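Local coordinates for protein glycerol dehydratase (Clostridium butyricum, PDB 1R9D) that probably dehydrates glycerol without vitamin B12, as a lyase of the glycyl radical enzyme family related to pyruvate formate lyase, at residues Phe450-Arg455 / Val646-Leu651. Sequence-based numbering, arbitrary orientation.
Sequences FFNLAR and VYFGSL
Phe-450 meets the far end of the Phe-648 ring. Phe-450 CB lies 3.8 Å from Phe-648 CZ. Phe-450 O sits at the ring edge, 3.6 Å from the same CZ. The Phe-450 ring leads away from helix 644-650. The nearest atoms of its side chain and of a bound glycerol are about 3 Å apart. Phe-451 offers only backbone: its C is 3.6 Å from Phe-648 CE1. Its side chain points away and packs on helix 484-516.

Asn-452 lies over one face of the Phe-648 ring. Its CB makes a CH-pi contact, 3.9 Å from the ring centroid and 18° off the normal. With CG anti to the backbone N (chi1 -169°), the amide lies over the same face, nearly parallel to the ring (planes 23° apart). The two side chains run past each other in opposite directions. ND2 thereby reaches Phe-648 CB at 3.5 Å and is hydrogen-bonded to Thr-652 OG1, which also bonds Phe-648 O. OD1 accepts from Arg-455 N at 3.1 Å, the capping bond, with the donor above the carbonyl plane. One buried amide thus caps a helix and is tied to Thr-652.

Arg-455 bends at chi2 and chi3, and its CD comes to 3.8 Å from Leu-651 O. The guanidinium is held by a salt bridge to Asp-466 and hydrogen bonds to the carbonyls of Cys-149 and Asp-150.

Strand 449-452 pairs in parallel with strand 543-551, and Phe-648 also touches Val-551. The contact is an asparagine N-cap at a strand-to-helix junction, packed against a helix beside the glycerol site of a pyruvate formate lyase-like fold.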
loop_
_atom_site.group_PDB
_atom_site.type_symbol
_atom_site.label_atom_id
_atom_site.label_comp_id
_atom_site.label_asym_id
_atom_site.label_seq_id
_atom_site.Cartn_x
_atom_site.Cartn_y
_atom_site.Cartn_z
ATOM N N PHE A 450 2.031 -0.727 -27.106
ATOM C CA PHE A 450 2.020 -0.638 -28.569
ATOM C C PHE A 450 0.607 -1.074 -28.940
ATOM O O PHE A 450 0.099 -2.072 -28.417
ATOM C CB PHE A 450 3.048 -1.574 -29.219
ATOM C CG PHE A 450 4.466 -1.083 -29.127
ATOM C CD1 PHE A 450 5.384 -1.735 -28.315
ATOM C CD2 PHE A 450 4.882 0.025 -29.859
ATOM C CE1 PHE A 450 6.705 -1.292 -28.235
ATOM C CE2 PHE A 450 6.196 0.477 -29.786
ATOM C CZ PHE A 450 7.111 -0.185 -28.971
ATOM N N PHE A 451 -0.020 -0.323 -29.838
ATOM C CA PHE A 451 -1.398 -0.575 -30.258
ATOM C C PHE A 451 -1.445 -0.765 -31.775
ATOM O O PHE A 451 -0.953 0.075 -32.520
ATOM C CB PHE A 451 -2.251 0.628 -29.846
ATOM C CG PHE A 451 -3.724 0.440 -30.043
ATOM C CD1 PHE A 451 -4.529 0.004 -28.995
ATOM C CD2 PHE A 451 -4.316 0.742 -31.267
ATOM C CE1 PHE A 451 -5.906 -0.124 -29.156
ATOM C CE2 PHE A 451 -5.696 0.617 -31.443
ATOM C CZ PHE A 451 -6.493 0.185 -30.387
ATOM N N ASN A 452 -2.036 -1.870 -32.221
ATOM C CA ASN A 452 -2.120 -2.184 -33.650
ATOM C C ASN A 452 -3.320 -1.518 -34.321
ATOM O O ASN A 452 -4.442 -2.013 -34.239
ATOM C CB ASN A 452 -2.209 -3.704 -33.843
ATOM C CG ASN A 452 -2.038 -4.119 -35.292
ATOM O OD1 ASN A 452 -2.381 -3.370 -36.211
ATOM N ND2 ASN A 452 -1.517 -5.325 -35.506
ATOM N N LEU A 453 -3.075 -0.395 -34.990
ATOM C CA LEU A 453 -4.137 0.336 -35.674
ATOM C C LEU A 453 -4.763 -0.471 -36.812
ATOM O O LEU A 453 -5.964 -0.365 -37.067
ATOM C CB LEU A 453 -3.592 1.650 -36.228
ATOM C CG LEU A 453 -3.014 2.653 -35.228
ATOM C CD1 LEU A 453 -2.307 3.759 -36.006
ATOM C CD2 LEU A 453 -4.122 3.218 -34.341
ATOM N N ALA A 454 -3.950 -1.274 -37.493
ATOM C CA ALA A 454 -4.443 -2.085 -38.606
ATOM C C ALA A 454 -5.488 -3.111 -38.164
ATOM O O ALA A 454 -6.426 -3.415 -38.904
ATOM C CB ALA A 454 -3.274 -2.784 -39.301
ATOM N N ARG A 455 -5.327 -3.650 -36.960
ATOM C CA ARG A 455 -6.276 -4.628 -36.441
ATOM C C ARG A 455 -7.645 -4.001 -36.232
ATOM O O ARG A 455 -8.662 -4.680 -36.333
ATOM C CB ARG A 455 -5.763 -5.213 -35.124
ATOM C CG ARG A 455 -4.612 -6.187 -35.308
ATOM C CD ARG A 455 -5.136 -7.561 -35.700
ATOM N NE ARG A 455 -5.790 -8.202 -34.564
ATOM C CZ ARG A 455 -6.637 -9.221 -34.655
ATOM N NH1 ARG A 455 -6.943 -9.728 -35.839
ATOM N NH2 ARG A 455 -7.181 -9.733 -33.558
ATOM N N VAL A 646 6.768 -5.405 -37.681
ATOM C CA VAL A 646 6.910 -6.691 -38.355
ATOM C C VAL A 646 6.069 -7.721 -37.602
ATOM O O VAL A 646 5.248 -8.413 -38.196
ATOM C CB VAL A 646 8.385 -7.141 -38.394
ATOM C CG1 VAL A 646 8.494 -8.543 -38.993
ATOM C CG2 VAL A 646 9.200 -6.152 -39.224
ATOM N N TYR A 647 6.259 -7.806 -36.287
ATOM C CA TYR A 647 5.495 -8.746 -35.467
ATOM C C TYR A 647 3.989 -8.486 -35.544
ATOM O O TYR A 647 3.200 -9.419 -35.706
ATOM C CB TYR A 647 5.943 -8.672 -34.005
ATOM C CG TYR A 647 5.171 -9.601 -33.097
ATOM C CD1 TYR A 647 5.187 -10.979 -33.309
ATOM C CD2 TYR A 647 4.430 -9.107 -32.024
ATOM C CE1 TYR A 647 4.483 -11.845 -32.475
ATOM C CE2 TYR A 647 3.722 -9.967 -31.184
ATOM C CZ TYR A 647 3.755 -11.332 -31.417
ATOM O OH TYR A 647 3.068 -12.192 -30.589
ATOM N N PHE A 648 3.587 -7.223 -35.412
ATOM C CA PHE A 648 2.167 -6.876 -35.486
ATOM C C PHE A 648 1.616 -7.303 -36.845
ATOM O O PHE A 648 0.492 -7.799 -36.943
ATOM C CB PHE A 648 1.962 -5.363 -35.304
ATOM C CG PHE A 648 1.660 -4.938 -33.875
ATOM C CD1 PHE A 648 1.500 -3.582 -33.563
ATOM C CD2 PHE A 648 1.513 -5.877 -32.857
ATOM C CE1 PHE A 648 1.195 -3.172 -32.257
ATOM C CE2 PHE A 648 1.209 -5.476 -31.544
ATOM C CZ PHE A 648 1.050 -4.121 -31.249
ATOM N N GLY A 649 2.416 -7.111 -37.888
ATOM C CA GLY A 649 1.989 -7.485 -39.225
ATOM C C GLY A 649 1.698 -8.972 -39.358
ATOM O O GLY A 649 0.758 -9.373 -40.047
ATOM N N SER A 650 2.505 -9.791 -38.695
ATOM C CA SER A 650 2.329 -11.240 -38.743
ATOM C C SER A 650 1.026 -11.678 -38.078
ATOM O O SER A 650 0.521 -12.771 -38.346
ATOM C CB SER A 650 3.506 -11.940 -38.054
ATOM O OG SER A 650 3.374 -11.894 -36.639
ATOM N N LEU A 651 0.489 -10.832 -37.203
ATOM C CA LEU A 651 -0.755 -11.135 -36.494
ATOM C C LEU A 651 -1.969 -10.465 -37.134
ATOM O O LEU A 651 -3.085 -10.586 -36.626
ATOM C CB LEU A 651 -0.661 -10.672 -35.034
ATOM C CG LEU A 651 0.457 -11.259 -34.179
ATOM C CD1 LEU A 651 0.482 -10.569 -32.811
ATOM C CD2 LEU A 651 0.241 -12.753 -34.031
#